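Local coordinates for protein translation elongation factor 1A (Methanosarcina mazei, PDB 3WND) that binds cysteinyl-tRNA(Cys) in its GTP-bound form and resembles SelB, EF-Tu and aIF2 gamma, consistent with a role in translation elongation, at residues 276-281 with 346-351; 283-288 with 352-357; 296-301 with 324-329; 314-319 with 337-342. All coordinates share one frame; numbering follows the deposited sequence. Where two conformers were deposited one is given.

Contact 1: residues 276-281 with 346-351; sequences KEIVTT and YSKQDR
I278 lies against Y346 where the segment arriving from the preceding barrel domain pairs with the end of strand 343-346. At its root, I278 CB sits 3.1 Å from Y346 O and also lies over one face of the tyrosine ring, a CH-pi contact in which CB is 4.2 Å from the ring centroid and displaced toward the rim. From there the side chain splits. CG1 continues past the same carbonyl oxygen, and its terminal CD1 rests on the aliphatic part of K348, 3.9 Å from K348 CG. CG2 takes the other direction, to the phenol end of the ring, where it is 3.6 Å from Y346 CZ. Chi1 of 56° at Y346 puts CG between its own backbone N and carbonyl carbon, which brings one ring face to I278. Beneath these side chains the two residues form an antiparallel hydrogen-bonded pair: I278 N gives to Y346 O at 2.7 Å and Y346 N to I278 O at 2.9 Å. T280 OG1 meets the ring at its edge, in plane, and is hydrogen-bonded to Y346 OH at 2.6 Å; D282 O is a further partner of OG1. At the other end S347 OG donates to E277 OE1 at 2.7 Å, approaching from above the carboxylate plane. E277 OE2 is taken by S274 OG and by R194. This arginine of the preceding domain also bridges to D350, which would favour the ionised form of both acids and offset part of their repulsion. Polar bonds thus flank an apolar centre, consistent with the linker being held against the C-terminal domain.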
loop_
_atom_site.group_PDB
_atom_site.type_symbol
_atom_site.label_atom_id
_atom_site.label_comp_id
_atom_site.label_asym_id
_atom_site.label_seq_id
_atom_site.Cartn_x
_atom_site.Cartn_y
_atom_site.Cartn_z
ATOM N N LYS A 276 12.233 -16.789 -6.357
ATOM C CA LYS A 276 11.530 -17.144 -7.618
ATOM C C LYS A 276 10.291 -16.220 -7.743
ATOM O O LYS A 276 9.455 -16.110 -6.824
ATOM C CB LYS A 276 11.045 -18.615 -7.517
ATOM C CG LYS A 276 10.237 -19.081 -8.686
ATOM C CD LYS A 276 10.983 -18.877 -10.033
ATOM C CE LYS A 276 10.252 -19.522 -11.235
ATOM N NZ LYS A 276 8.897 -18.909 -11.491
ATOM N N GLU A 277 10.111 -15.646 -8.920
ATOM C CA GLU A 277 8.892 -14.914 -9.258
ATOM C C GLU A 277 8.505 -15.196 -10.651
ATOM O O GLU A 277 9.395 -15.541 -11.466
ATOM C CB GLU A 277 9.124 -13.336 -9.163
ATOM C CG GLU A 277 9.475 -12.888 -7.730
ATOM C CD GLU A 277 8.330 -13.082 -6.748
ATOM O OE1 GLU A 277 7.164 -13.007 -7.193
ATOM O OE2 GLU A 277 8.643 -13.320 -5.560
ATOM N N ILE A 278 7.205 -15.028 -10.955
ATOM C CA ILE A 278 6.777 -15.088 -12.386
ATOM C C ILE A 278 7.168 -13.770 -13.046
ATOM O O ILE A 278 7.027 -12.709 -12.458
ATOM C CB ILE A 278 5.209 -15.278 -12.494
ATOM C CG1 ILE A 278 4.829 -16.563 -11.756
ATOM C CG2 ILE A 278 4.703 -15.286 -13.966
ATOM C CD1 ILE A 278 3.344 -16.780 -11.455
ATOM N N VAL A 279 7.688 -13.847 -14.277
ATOM C CA VAL A 279 7.952 -12.624 -15.005
ATOM C C VAL A 279 7.291 -12.746 -16.361
ATOM O O VAL A 279 7.553 -13.661 -17.138
ATOM C CB VAL A 279 9.452 -12.343 -15.201
ATOM C CG1 VAL A 279 9.624 -11.158 -16.094
ATOM C CG2 VAL A 279 10.166 -12.156 -13.854
ATOM N N THR A 280 6.349 -11.854 -16.657
ATOM C CA THR A 280 5.664 -11.881 -17.983
ATOM C C THR A 280 5.384 -10.445 -18.428
ATOM O O THR A 280 5.523 -9.463 -17.645
ATOM C CB THR A 280 4.318 -12.679 -17.933
ATOM O OG1 THR A 280 3.360 -12.079 -16.995
ATOM C CG2 THR A 280 4.493 -14.146 -17.567
ATOM N N THR A 281 5.026 -10.288 -19.707
ATOM C CA THR A 281 4.603 -8.936 -20.197
ATOM C C THR A 281 3.105 -9.034 -20.464
ATOM O O THR A 281 2.388 -7.994 -20.546
ATOM C CB THR A 281 5.263 -8.504 -21.538
ATOM O OG1 THR A 281 4.998 -9.520 -22.485
ATOM C CG2 THR A 281 6.794 -8.276 -21.497
ATOM N N TYR A 346 5.761 -11.042 -10.417
ATOM C CA TYR A 346 4.677 -11.267 -9.444
ATOM C C TYR A 346 4.601 -12.759 -9.113
ATOM O O TYR A 346 5.205 -13.615 -9.831
ATOM C CB TYR A 346 3.299 -10.778 -10.047
ATOM C CG TYR A 346 2.933 -11.395 -11.342
ATOM C CD1 TYR A 346 2.088 -12.519 -11.402
ATOM C CD2 TYR A 346 3.470 -10.885 -12.535
ATOM C CE1 TYR A 346 1.766 -13.145 -12.662
ATOM C CE2 TYR A 346 3.201 -11.488 -13.763
ATOM C CZ TYR A 346 2.336 -12.592 -13.825
ATOM O OH TYR A 346 2.079 -13.167 -15.035
ATOM N N SER A 347 3.930 -13.064 -8.032
ATOM C CA SER A 347 3.560 -14.432 -7.681
ATOM C C SER A 347 2.001 -14.463 -7.716
ATOM O O SER A 347 1.339 -13.401 -7.699
ATOM C CB SER A 347 4.156 -14.813 -6.277
ATOM O OG SER A 347 5.551 -15.033 -6.494
ATOM N N LYS A 348 1.430 -15.651 -7.656
ATOM C CA LYS A 348 -0.032 -15.785 -7.862
ATOM C C LYS A 348 -0.805 -15.189 -6.686
ATOM O O LYS A 348 -1.978 -14.859 -6.848
ATOM C CB LYS A 348 -0.412 -17.233 -8.104
ATOM C CG LYS A 348 0.145 -17.648 -9.428
ATOM C CD LYS A 348 -0.654 -18.728 -10.108
ATOM C CE LYS A 348 -0.117 -18.797 -11.528
ATOM N NZ LYS A 348 -1.194 -18.912 -12.561
ATOM N N GLN A 349 -0.161 -15.047 -5.533
ATOM C CA GLN A 349 -0.827 -14.466 -4.382
ATOM C C GLN A 349 -1.039 -12.941 -4.548
ATOM O O GLN A 349 -1.636 -12.300 -3.728
ATOM C CB GLN A 349 -0.087 -14.754 -3.042
ATOM C CG GLN A 349 1.342 -14.144 -2.913
ATOM C CD GLN A 349 2.362 -15.159 -3.282
ATOM O OE1 GLN A 349 2.112 -15.967 -4.153
ATOM N NE2 GLN A 349 3.544 -15.111 -2.669
ATOM N N ASP A 350 -0.383 -12.355 -5.528
ATOM C CA ASP A 350 -0.389 -10.890 -5.644
ATOM C C ASP A 350 -1.658 -10.426 -6.338
ATOM O O ASP A 350 -1.991 -10.871 -7.418
ATOM C CB ASP A 350 0.817 -10.359 -6.452
ATOM C CG ASP A 350 2.123 -10.533 -5.766
ATOM O OD1 ASP A 350 2.214 -10.612 -4.558
ATOM O OD2 ASP A 350 3.123 -10.560 -6.506
ATOM N N ARG A 351 -2.401 -9.549 -5.628
ATOM C CA ARG A 351 -3.655 -9.020 -6.178
ATOM C C ARG A 351 -3.293 -7.962 -7.252
ATOM O O ARG A 351 -2.444 -7.069 -7.036
ATOM C CB ARG A 351 -4.582 -8.427 -5.084
ATOM C CG ARG A 351 -5.876 -7.939 -5.648
ATOM C CD ARG A 351 -6.715 -7.231 -4.580
ATOM N NE ARG A 351 -6.958 -8.154 -3.503
ATOM C CZ ARG A 351 -8.125 -8.649 -3.081
ATOM N NH1 ARG A 351 -9.281 -8.234 -3.537
ATOM N NH2 ARG A 351 -8.110 -9.570 -2.115
#

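Contact 2: residues 283-288 with 352-357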
loop_
_atom_site.group_PDB
_atom_site.type_symbol
_atom_site.label_atom_id
_atom_site.label_comp_id
_atom_site.label_asym_id
_atom_site.label_seq_id
_atom_site.Cartn_x
_atom_site.Cartn_y
_atom_site.Cartn_z
ATOM N N TYR A 283 -0.789 -11.086 -19.304
ATOM C CA TYR A 283 -1.491 -11.556 -18.087
ATOM C C TYR A 283 -2.778 -12.179 -18.460
ATOM O O TYR A 283 -3.451 -11.669 -19.319
ATOM C CB TYR A 283 -1.772 -10.395 -17.088
ATOM C CG TYR A 283 -0.548 -9.522 -16.950
ATOM C CD1 TYR A 283 0.479 -9.867 -16.074
ATOM C CD2 TYR A 283 -0.367 -8.441 -17.826
ATOM C CE1 TYR A 283 1.618 -9.077 -16.023
ATOM C CE2 TYR A 283 0.723 -7.598 -17.756
ATOM C CZ TYR A 283 1.749 -7.962 -16.888
ATOM O OH TYR A 283 2.893 -7.183 -16.814
ATOM N N THR A 284 -3.138 -13.246 -17.786
ATOM C CA THR A 284 -4.506 -13.746 -17.885
ATOM C C THR A 284 -5.109 -13.684 -16.487
ATOM O O THR A 284 -4.691 -14.425 -15.593
ATOM C CB THR A 284 -4.490 -15.236 -18.332
ATOM O OG1 THR A 284 -3.732 -15.365 -19.542
ATOM C CG2 THR A 284 -5.907 -15.780 -18.514
ATOM N N LEU A 285 -6.039 -12.751 -16.263
ATOM C CA LEU A 285 -6.623 -12.513 -14.902
ATOM C C LEU A 285 -8.085 -12.905 -14.750
ATOM O O LEU A 285 -8.937 -12.520 -15.610
ATOM C CB LEU A 285 -6.513 -11.012 -14.544
ATOM C CG LEU A 285 -5.088 -10.434 -14.641
ATOM C CD1 LEU A 285 -5.073 -8.944 -14.264
ATOM C CD2 LEU A 285 -4.086 -11.173 -13.722
ATOM N N GLU A 286 -8.423 -13.539 -13.600
ATOM C CA GLU A 286 -9.806 -13.784 -13.199
ATOM C C GLU A 286 -10.146 -12.494 -12.403
ATOM O O GLU A 286 -9.538 -12.217 -11.375
ATOM C CB GLU A 286 -9.915 -14.989 -12.262
ATOM C CG GLU A 286 -9.538 -16.341 -12.892
ATOM C CD GLU A 286 -10.738 -17.269 -13.032
ATOM O OE1 GLU A 286 -11.892 -16.791 -12.861
ATOM O OE2 GLU A 286 -10.534 -18.484 -13.285
ATOM N N CYS A 287 -11.090 -11.725 -12.913
ATOM C CA CYS A 287 -11.339 -10.348 -12.439
ATOM C C CYS A 287 -12.756 -10.219 -11.950
ATOM O O CYS A 287 -13.710 -10.902 -12.441
ATOM C CB CYS A 287 -11.185 -9.359 -13.609
ATOM S SG CYS A 287 -9.491 -9.249 -14.229
ATOM N N THR A 288 -12.903 -9.287 -11.018
ATOM C CA THR A 288 -14.170 -8.912 -10.492
ATOM C C THR A 288 -14.196 -7.410 -10.771
ATOM O O THR A 288 -13.324 -6.655 -10.269
ATOM C CB THR A 288 -14.238 -9.162 -8.977
ATOM O OG1 THR A 288 -14.256 -10.561 -8.726
ATOM C CG2 THR A 288 -15.527 -8.653 -8.496
ATOM N N PHE A 352 -3.934 -8.083 -8.405
ATOM C CA PHE A 352 -3.780 -7.059 -9.471
ATOM C C PHE A 352 -4.994 -6.090 -9.327
ATOM O O PHE A 352 -6.111 -6.485 -9.066
ATOM C CB PHE A 352 -3.936 -7.709 -10.842
ATOM C CG PHE A 352 -2.718 -8.508 -11.293
ATOM C CD1 PHE A 352 -1.894 -8.010 -12.286
ATOM C CD2 PHE A 352 -2.450 -9.786 -10.749
ATOM C CE1 PHE A 352 -0.812 -8.766 -12.760
ATOM C CE2 PHE A 352 -1.326 -10.496 -11.151
ATOM C CZ PHE A 352 -0.530 -10.009 -12.218
ATOM N N LEU A 353 -4.730 -4.817 -9.553
ATOM C CA LEU A 353 -5.787 -3.823 -9.690
ATOM C C LEU A 353 -5.734 -3.262 -11.118
ATOM O O LEU A 353 -4.659 -3.108 -11.699
ATOM C CB LEU A 353 -5.551 -2.647 -8.804
ATOM C CG LEU A 353 -5.806 -2.825 -7.351
ATOM C CD1 LEU A 353 -5.676 -1.422 -6.627
ATOM C CD2 LEU A 353 -7.132 -3.515 -6.993
ATOM N N LEU A 354 -6.905 -3.031 -11.706
ATOM C CA LEU A 354 -6.958 -2.402 -13.033
ATOM C C LEU A 354 -7.710 -1.086 -12.909
ATOM O O LEU A 354 -8.728 -1.009 -12.207
ATOM C CB LEU A 354 -7.817 -3.298 -13.947
ATOM C CG LEU A 354 -7.169 -4.700 -14.136
ATOM C CD1 LEU A 354 -8.073 -5.621 -14.963
ATOM C CD2 LEU A 354 -5.763 -4.608 -14.761
ATOM N N ALA A 355 -7.203 -0.104 -13.640
ATOM C CA ALA A 355 -7.765 1.247 -13.586
ATOM C C ALA A 355 -7.984 1.765 -14.993
ATOM O O ALA A 355 -7.350 1.266 -15.954
ATOM C CB ALA A 355 -6.857 2.197 -12.765
ATOM N N ASN A 356 -8.853 2.787 -15.103
ATOM C CA ASN A 356 -8.975 3.590 -16.320
ATOM C C ASN A 356 -8.695 5.013 -15.941
ATOM O O ASN A 356 -9.451 5.630 -15.223
ATOM C CB ASN A 356 -10.389 3.432 -16.980
ATOM C CG ASN A 356 -10.519 4.235 -18.266
ATOM O OD1 ASN A 356 -9.791 5.230 -18.486
ATOM N ND2 ASN A 356 -11.489 3.895 -19.074
ATOM N N LEU A 357 -7.505 5.466 -16.279
ATOM C CA LEU A 357 -7.023 6.734 -15.767
ATOM C C LEU A 357 -7.807 7.892 -16.259
ATOM O O LEU A 357 -7.602 8.991 -15.735
ATOM C CB LEU A 357 -5.549 6.959 -16.099
ATOM C CG LEU A 357 -4.540 5.896 -15.679
ATOM C CD1 LEU A 357 -3.155 6.142 -16.155
ATOM C CD2 LEU A 357 -4.504 5.811 -14.169
#
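Chi1 of -54° at L285 and -76° at F352 sets each CG anti to its own carbonyl carbon, and from these two positions the side chains meet nearly at a right angle. They do so inside the C-terminal beta barrel, the third domain in proteins of the SelB and EF-Tu type, where strands 282-289 and 352-355 are not neighbours in the sheet but face each other through the core; the axes of segments 283-288 and 352-355 approach to 9.0 Å. L285 CD2 stands over the centre of the F352 ring, a CH-pi contact 3.7 Å from the centroid. The second methyl, CD1, covers the root of the same side chain and lies 3.8 Å from F352 CB. Y283 meets the far end of the ring: the edge of F352 is turned to the face of Y283 in an offset edge-to-face pair, planes at 61° and centroids 5.7 Å apart, with F352 CE1 reaching Y283 CD1 at 3.7 Å. No hydrogen bond joins the two segments; the contact is apolar and buried, and L304 from strand 301-306 touches both aromatic residues. Further along, sulfur meets methyl, with C287 SG 4.0 Å from L354 CD1.

Contact 3: residues 296-301 with 324-329; sequences IEPASV and EVEEAK
P298 overlaps the backbone of E326, its CD lying 3.0 Å from E326 O, and the pyrrolidine ring is crossed at about a right angle by the glutamate side chain. The pairing behind it is a lone antiparallel beta bridge between two loops at one end of the C-terminal barrel domain, one leading into strand 301-306 and the other into strand 333-340. I296 and A328 form its hydrogen-bonded pair. I296 N gives to A328 O at 2.9 Å, and A328 N returns a bond to I296 O at 2.8 Å. I296 O also receives a CA-H...O contact from E327 CA at 3.2 Å. Side by side on the bridge, I296 CB and A328 CB are 4.2 Å apart, and the isoleucine continues to V315 of strand 309-320. After the bridge the chain reverses in a type II turn from E297 to S300, with the proline second and A299 third at a positive phi of 66°. The turn's backbone bond from S300 N is weak, but S300 OG donates to E297 O at 2.8 Å and reinforces the closure. On the exposed side, E326 bends at chi2 (-43°) and brings its carboxylate back beside the proline, OE1 3.9 Å from P298 CG at the rim of the ring.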
loop_
_atom_site.group_PDB
_atom_site.type_symbol
_atom_site.label_atom_id
_atom_site.label_comp_id
_atom_site.label_asym_id
_atom_site.label_seq_id
_atom_site.Cartn_x
_atom_site.Cartn_y
_atom_site.Cartn_z
ATOM N N ILE A 296 -16.059 -2.896 -19.732
ATOM C CA ILE A 296 -14.741 -3.156 -20.323
ATOM C C ILE A 296 -14.925 -3.840 -21.668
ATOM O O ILE A 296 -15.754 -4.765 -21.776
ATOM C CB ILE A 296 -13.881 -4.051 -19.371
ATOM C CG1 ILE A 296 -13.718 -3.293 -18.044
ATOM C CG2 ILE A 296 -12.495 -4.346 -20.003
ATOM C CD1 ILE A 296 -12.883 -4.077 -17.061
ATOM N N GLU A 297 -14.151 -3.392 -22.680
ATOM C CA GLU A 297 -14.348 -3.871 -24.050
ATOM C C GLU A 297 -12.997 -4.297 -24.563
ATOM O O GLU A 297 -11.968 -3.770 -24.098
ATOM C CB GLU A 297 -14.905 -2.771 -24.966
ATOM C CG GLU A 297 -16.385 -2.565 -24.672
ATOM C CD GLU A 297 -17.050 -1.487 -25.502
ATOM O OE1 GLU A 297 -17.837 -1.847 -26.380
ATOM O OE2 GLU A 297 -16.778 -0.306 -25.266
ATOM N N PRO A 298 -12.990 -5.275 -25.503
ATOM C CA PRO A 298 -11.717 -5.669 -26.170
ATOM C C PRO A 298 -11.115 -4.476 -26.821
ATOM O O PRO A 298 -11.845 -3.522 -27.220
ATOM C CB PRO A 298 -12.107 -6.748 -27.234
ATOM C CG PRO A 298 -13.540 -7.019 -27.010
ATOM C CD PRO A 298 -14.152 -6.040 -25.987
ATOM N N ALA A 299 -9.779 -4.557 -26.931
ATOM C CA ALA A 299 -8.892 -3.573 -27.536
ATOM C C ALA A 299 -8.827 -2.254 -26.813
ATOM O O ALA A 299 -8.177 -1.321 -27.306
ATOM C CB ALA A 299 -9.233 -3.369 -28.996
ATOM N N SER A 300 -9.475 -2.160 -25.673
ATOM C CA SER A 300 -9.373 -0.941 -24.865
ATOM C C SER A 300 -8.168 -0.947 -23.901
ATOM O O SER A 300 -7.514 -2.021 -23.658
ATOM C CB SER A 300 -10.630 -0.737 -24.029
ATOM O OG SER A 300 -10.616 -1.668 -22.931
ATOM N N VAL A 301 -7.928 0.238 -23.329
ATOM C CA VAL A 301 -6.731 0.594 -22.541
ATOM C C VAL A 301 -7.021 0.621 -21.049
ATOM O O VAL A 301 -8.009 1.257 -20.579
ATOM C CB VAL A 301 -6.149 1.950 -23.001
ATOM C CG1 VAL A 301 -4.914 2.297 -22.195
ATOM C CG2 VAL A 301 -5.830 1.908 -24.519
ATOM N N GLU A 324 -15.871 -16.508 -25.106
ATOM C CA GLU A 324 -15.497 -15.147 -25.463
ATOM C C GLU A 324 -16.715 -14.269 -25.624
ATOM O O GLU A 324 -17.701 -14.690 -26.172
ATOM C CB GLU A 324 -14.646 -15.207 -26.745
ATOM C CG GLU A 324 -14.198 -13.894 -27.281
ATOM C CD GLU A 324 -13.323 -14.083 -28.480
ATOM O OE1 GLU A 324 -12.993 -15.264 -28.782
ATOM O OE2 GLU A 324 -12.969 -13.084 -29.119
ATOM N N VAL A 325 -16.618 -13.051 -25.080
ATOM C CA VAL A 325 -17.684 -12.062 -25.097
ATOM C C VAL A 325 -17.186 -10.705 -25.549
ATOM O O VAL A 325 -15.968 -10.427 -25.565
ATOM C CB VAL A 325 -18.291 -11.902 -23.709
ATOM C CG1 VAL A 325 -18.987 -13.171 -23.325
ATOM C CG2 VAL A 325 -17.204 -11.570 -22.655
ATOM N N GLU A 326 -18.109 -9.845 -25.931
ATOM C CA GLU A 326 -17.710 -8.534 -26.411
ATOM C C GLU A 326 -17.574 -7.456 -25.334
ATOM O O GLU A 326 -17.130 -6.303 -25.660
ATOM C CB GLU A 326 -18.643 -8.037 -27.547
ATOM C CG GLU A 326 -18.544 -8.836 -28.847
ATOM C CD GLU A 326 -17.105 -9.172 -29.265
ATOM O OE1 GLU A 326 -16.328 -8.208 -29.532
ATOM O OE2 GLU A 326 -16.740 -10.397 -29.338
ATOM N N GLU A 327 -17.903 -7.796 -24.060
ATOM C CA GLU A 327 -17.870 -6.786 -22.976
ATOM C C GLU A 327 -17.853 -7.481 -21.637
ATOM O O GLU A 327 -18.319 -8.627 -21.515
ATOM C CB GLU A 327 -19.082 -5.810 -23.031
ATOM C CG GLU A 327 -20.413 -6.558 -22.965
ATOM C CD GLU A 327 -21.604 -5.708 -23.172
ATOM O OE1 GLU A 327 -21.588 -4.825 -24.095
ATOM O OE2 GLU A 327 -22.561 -5.977 -22.398
ATOM N N ALA A 328 -17.340 -6.755 -20.612
ATOM C CA ALA A 328 -17.540 -7.200 -19.254
ATOM C C ALA A 328 -18.228 -6.018 -18.595
ATOM O O ALA A 328 -17.613 -4.964 -18.495
ATOM C CB ALA A 328 -16.192 -7.506 -18.597
ATOM N N LYS A 329 -19.470 -6.215 -18.133
ATOM C CA LYS A 329 -20.259 -5.165 -17.533
ATOM C C LYS A 329 -19.719 -4.805 -16.134
ATOM O O LYS A 329 -19.074 -5.648 -15.475
ATOM C CB LYS A 329 -21.760 -5.579 -17.394
ATOM C CG LYS A 329 -22.448 -5.650 -18.803
ATOM C CD LYS A 329 -23.967 -5.836 -18.759
ATOM C CE LYS A 329 -24.399 -7.121 -18.045
ATOM N NZ LYS A 329 -25.813 -7.073 -17.679
#

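Contact 4: residues 314-319 with 337-342; sequences RVEKIL and ELSGNK
V315 and L338 form the tightly packed side of this pairing: V315 CG2 touches L338 CD2 at 3.8 Å, and the two point into the barrel interior, where L338 also meets L285 and L304 while V315 meets L302. Their backbones are a non-hydrogen-bonded pair, flanked on one side by R314 and S339, which exchange bonds in both directions (R314 N to S339 O 2.8 Å). On the other side the antiparallel register slips by one residue in a classic beta bulge, with E316 and K317 both opposite E337. E337 O takes E316 N at 2.8 Å and, weakly, K317 N at 3.4 Å; E337 N then gives to K317 O, which restores regular pairing. At the bulge E316 points toward the other strand, its chain bending at chi2 (-75°), and OE2 accepts a bond from S339 OG, modelled at 2.5 Å, so short that the exact length is doubtful. Toward solvent the fit is looser. K317 and E337 run side by side in the same direction, yet K317 NZ stops 4.3 Å from E337 OE1, beyond salt-bridge distance. A water joins the charges instead, accepting from K317 NZ and donating to E337 OE1 at 2.6 Å.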
loop_
_atom_site.group_PDB
_atom_site.type_symbol
_atom_site.label_atom_id
_atom_site.label_comp_id
_atom_site.label_asym_id
_atom_site.label_seq_id
_atom_site.Cartn_x
_atom_site.Cartn_y
_atom_site.Cartn_z
ATOM N N ARG A 314 -3.364 -3.518 -22.591
ATOM C CA ARG A 314 -4.488 -3.599 -23.535
ATOM C C ARG A 314 -5.311 -4.828 -23.291
ATOM O O ARG A 314 -4.746 -5.883 -22.969
ATOM C CB ARG A 314 -3.984 -3.538 -24.999
ATOM C CG ARG A 314 -5.107 -3.602 -25.994
ATOM C CD ARG A 314 -4.551 -3.423 -27.404
ATOM N NE ARG A 314 -4.527 -1.988 -27.738
ATOM C CZ ARG A 314 -3.570 -1.113 -27.387
ATOM N NH1 ARG A 314 -2.471 -1.499 -26.710
ATOM N NH2 ARG A 314 -3.701 0.166 -27.742
ATOM N N VAL A 315 -6.651 -4.724 -23.390
ATOM C CA VAL A 315 -7.501 -5.898 -23.165
ATOM C C VAL A 315 -7.558 -6.626 -24.517
ATOM O O VAL A 315 -8.022 -6.055 -25.491
ATOM C CB VAL A 315 -8.930 -5.486 -22.838
ATOM C CG1 VAL A 315 -9.794 -6.747 -22.809
ATOM C CG2 VAL A 315 -9.002 -4.718 -21.484
ATOM N N GLU A 316 -7.035 -7.866 -24.563
ATOM C CA GLU A 316 -6.968 -8.607 -25.793
ATOM C C GLU A 316 -8.210 -9.493 -25.994
ATOM O O GLU A 316 -8.655 -9.693 -27.099
ATOM C CB GLU A 316 -5.701 -9.468 -25.771
ATOM C CG GLU A 316 -4.403 -8.656 -25.713
ATOM C CD GLU A 316 -4.030 -7.995 -27.033
ATOM O OE1 GLU A 316 -4.590 -8.331 -28.063
ATOM O OE2 GLU A 316 -3.115 -7.149 -27.016
ATOM N N LYS A 317 -8.746 -10.028 -24.864
ATOM C CA LYS A 317 -9.840 -10.953 -24.916
ATOM C C LYS A 317 -10.535 -10.952 -23.588
ATOM O O LYS A 317 -9.897 -10.787 -22.523
ATOM C CB LYS A 317 -9.380 -12.418 -25.296
ATOM C CG LYS A 317 -10.595 -13.317 -25.712
ATOM C CD LYS A 317 -10.307 -14.832 -25.778
ATOM C CE LYS A 317 -9.439 -15.204 -26.966
ATOM N NZ LYS A 317 -9.363 -16.689 -27.051
ATOM N N ILE A 318 -11.870 -11.045 -23.660
ATOM C CA ILE A 318 -12.708 -11.135 -22.487
ATOM C C ILE A 318 -13.469 -12.448 -22.581
ATOM O O ILE A 318 -14.104 -12.736 -23.599
ATOM C CB ILE A 318 -13.753 -9.952 -22.416
ATOM C CG1 ILE A 318 -13.022 -8.633 -22.586
ATOM C CG2 ILE A 318 -14.539 -10.068 -21.107
ATOM C CD1 ILE A 318 -13.896 -7.375 -22.567
ATOM N N LEU A 319 -13.373 -13.250 -21.513
ATOM C CA LEU A 319 -14.141 -14.485 -21.389
ATOM C C LEU A 319 -15.033 -14.498 -20.176
ATOM O O LEU A 319 -14.666 -14.004 -19.085
ATOM C CB LEU A 319 -13.213 -15.703 -21.366
ATOM C CG LEU A 319 -12.174 -15.697 -22.506
ATOM C CD1 LEU A 319 -10.805 -15.210 -22.044
ATOM C CD2 LEU A 319 -12.026 -17.040 -23.262
ATOM N N GLU A 337 -7.728 -11.431 -20.789
ATOM C CA GLU A 337 -6.396 -11.670 -21.305
ATOM C C GLU A 337 -5.880 -10.269 -21.606
ATOM O O GLU A 337 -6.460 -9.538 -22.391
ATOM C CB GLU A 337 -6.506 -12.626 -22.555
ATOM C CG GLU A 337 -6.171 -14.052 -22.084
ATOM C CD GLU A 337 -6.683 -15.145 -22.990
ATOM O OE1 GLU A 337 -6.791 -14.846 -24.167
ATOM O OE2 GLU A 337 -6.997 -16.294 -22.547
ATOM N N LEU A 338 -4.773 -9.889 -20.961
ATOM C CA LEU A 338 -4.230 -8.552 -21.096
ATOM C C LEU A 338 -2.799 -8.574 -21.720
ATOM O O LEU A 338 -2.063 -9.454 -21.413
ATOM C CB LEU A 338 -4.146 -7.922 -19.672
ATOM C CG LEU A 338 -5.476 -7.743 -18.970
ATOM C CD1 LEU A 338 -5.103 -7.189 -17.577
ATOM C CD2 LEU A 338 -6.388 -6.738 -19.694
ATOM N N SER A 339 -2.388 -7.567 -22.486
ATOM C CA SER A 339 -1.022 -7.484 -22.978
ATOM C C SER A 339 -0.405 -6.139 -22.618
ATOM O O SER A 339 -1.111 -5.122 -22.543
ATOM C CB SER A 339 -0.983 -7.620 -24.495
ATOM O OG SER A 339 -1.676 -6.514 -25.103
ATOM N N GLY A 340 0.912 -6.126 -22.463
ATOM C CA GLY A 340 1.646 -4.882 -22.095
ATOM C C GLY A 340 3.073 -4.936 -22.648
ATOM O O GLY A 340 3.470 -5.918 -23.306
ATOM N N ASN A 341 3.835 -3.875 -22.446
ATOM C CA ASN A 341 5.184 -3.748 -23.042
ATOM C C ASN A 341 6.283 -4.191 -22.081
ATOM O O ASN A 341 7.197 -4.916 -22.468
ATOM C CB ASN A 341 5.465 -2.301 -23.508
ATOM C CG ASN A 341 4.523 -1.858 -24.627
ATOM O OD1 ASN A 341 4.077 -2.660 -25.448
ATOM N ND2 ASN A 341 4.294 -0.569 -24.723
ATOM N N LYS A 342 6.139 -3.854 -20.816
ATOM C CA LYS A 342 7.211 -4.018 -19.888
ATOM C C LYS A 342 7.053 -5.371 -19.181
ATOM O O LYS A 342 5.943 -5.831 -18.989
ATOM C CB LYS A 342 7.032 -2.922 -18.855
ATOM C CG LYS A 342 8.210 -2.632 -17.967
ATOM C CD LYS A 342 8.228 -1.169 -17.557
ATOM C CE LYS A 342 8.907 -1.004 -16.193
ATOM N NZ LYS A 342 8.701 0.396 -15.719
HETATM O O HOH W 1 -6.761 -16.600 -26.043
#

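Coming from the N terminus, the chain leaves the preceding barrel domain through 276-281, the first half of contact 1, which closes when 346-351 returns late in the C-terminal domain. Strand 282-289 follows at once and waits for 352-357, so contacts 1 and 2 alternate along the chain; they meet where Y346 packs on Y283 and F352. Contacts 3 and 4 fall within the spans of both and cross each other: 296-301, 314-319, 324-329, then 337-342. They join at V315 of contact 4, whose backbone bonds to A299 and S300 of contact 3. Contact 4 adjoins contact 2 through neighbouring strands, Y283 O lying 2.8 Å from L338 N. Together they tie the interdomain linker, barrel core and distal loops.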